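Local coordinates for BWI-1=PROTEASE inhibitor/trypsin inhibitor (PDB 3RDY), which inhibits trypsin as a buckwheat member of the potato type I family of serine protease inhibitors, at residues Ser15-Gln18 with Glu19-Glu22. Sequence-based numbering, arbitrary orientation.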
# COMPACT_ATOMS: atom_id res chain seq x y z
N SER A 15 15.02 0.45 1.89
CA SER A 15 15.47 -0.80 1.30
C SER A 15 14.29 -1.66 0.85
O SER A 15 13.18 -1.58 1.41
CB SER A 15 16.29 -1.58 2.31
OG SER A 15 15.45 -1.98 3.37
N GLY A 16 14.54 -2.49 -0.15
CA GLY A 16 13.57 -3.48 -0.57
C GLY A 16 12.62 -2.92 -1.60
O GLY A 16 12.83 -1.81 -2.08
N LYS A 17 11.59 -3.70 -1.95
CA LYS A 17 10.67 -3.32 -3.01
C LYS A 17 9.89 -2.08 -2.59
O LYS A 17 9.41 -2.02 -1.46
CB LYS A 17 9.72 -4.50 -3.31
CG LYS A 17 8.69 -4.21 -4.42
CD LYS A 17 8.04 -5.50 -4.86
CE LYS A 17 7.02 -5.28 -5.97
NZ LYS A 17 6.41 -6.59 -6.46
N GLN A 18 9.76 -1.10 -3.49
CA GLN A 18 9.16 0.20 -3.13
C GLN A 18 7.79 0.48 -3.72
O GLN A 18 7.14 1.46 -3.34
CB GLN A 18 10.11 1.33 -3.55
CG GLN A 18 11.46 1.35 -2.80
CD GLN A 18 11.29 1.47 -1.29
OE1 GLN A 18 11.53 0.52 -0.55
NE2 GLN A 18 10.85 2.64 -0.83
N GLU A 19 7.36 -0.31 -4.70
CA GLU A 19 6.06 -0.04 -5.34
C GLU A 19 5.46 -1.29 -5.95
O GLU A 19 6.19 -2.21 -6.35
CB GLU A 19 6.20 1.05 -6.42
CG GLU A 19 7.03 0.63 -7.61
CD GLU A 19 8.52 0.61 -7.30
OE1 GLU A 19 9.03 1.61 -6.74
OE2 GLU A 19 9.16 -0.40 -7.63
N TRP A 20 4.13 -1.30 -6.02
CA TRP A 20 3.37 -2.49 -6.40
C TRP A 20 2.28 -2.14 -7.42
O TRP A 20 1.08 -2.30 -7.12
CB TRP A 20 2.71 -3.10 -5.15
CG TRP A 20 3.68 -3.78 -4.19
CD1 TRP A 20 4.00 -5.12 -4.14
CD2 TRP A 20 4.46 -3.15 -3.15
NE1 TRP A 20 4.92 -5.35 -3.14
CE2 TRP A 20 5.22 -4.17 -2.51
CE3 TRP A 20 4.59 -1.83 -2.70
CZ2 TRP A 20 6.09 -3.92 -1.44
CZ3 TRP A 20 5.45 -1.57 -1.62
CH2 TRP A 20 6.21 -2.61 -1.02
N PRO A 21 2.67 -1.67 -8.61
CA PRO A 21 1.69 -1.31 -9.65
C PRO A 21 0.83 -2.52 -10.02
O PRO A 21 -0.34 -2.39 -10.38
CB PRO A 21 2.59 -0.88 -10.83
CG PRO A 21 3.92 -1.63 -10.57
CD PRO A 21 4.06 -1.47 -9.08
N GLU A 22 1.40 -3.71 -9.90
CA GLU A 22 0.71 -4.95 -10.23
C GLU A 22 -0.47 -5.26 -9.30
O GLU A 22 -1.33 -6.08 -9.64
CB GLU A 22 1.68 -6.15 -10.28
CG GLU A 22 2.12 -6.71 -8.92
CD GLU A 22 3.32 -5.98 -8.31
OE1 GLU A 22 3.89 -6.53 -7.35
OE2 GLU A 22 3.71 -4.87 -8.78
O HOH W 1 11.33 -1.18 -6.04
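K17 lies over the indole of W20 and ends in a salt bridge to E22, a local contact within the N-terminal loop that runs alongside helix 28-38 of this potato type I inhibitor fold. With CG anti to the backbone N (chi1 179°) and every later torsion extended, the lysine passes obliquely over one ring face, from CG near the rim to CE above the five-membered ring. Its CE stands 3.7 Å from the centroid of that ring of W20, 24° off the ring normal, a CH-pi contact suited to lysine, whose CE hydrogens are probably polarised by the adjoining ammonium. The backbone joins in, K17 O lying 3.3 Å from W20 CH2.

Beyond the ring, K17 NZ donates to E22 OE1 at 2.7 Å, on the syn side of the carboxylate and 22° out of its plane. The bent glutamate chain brings its acid back to meet the lysine from the opposite direction. E38, the last residue of helix 28-38, serves K17 and W20 alike, forming a salt bridge with K17 NZ and accepting the hydrogen bond of W20 NE1. W20 is buried, also touching I35 and V78; an alanine here would probably leave the methylenes of K17 without their platform and E38 without its indole donor.

Away from the indole, by the exposed E19, a water accepts from Q18 N at 3.0 Å and donates to E19 OE2 at 2.8 Å. The lysine thus joins apolar packing to charge pairing: two carboxylates near one ammonium probably stabilise its positive charge, while the indole supports the arm that carries it.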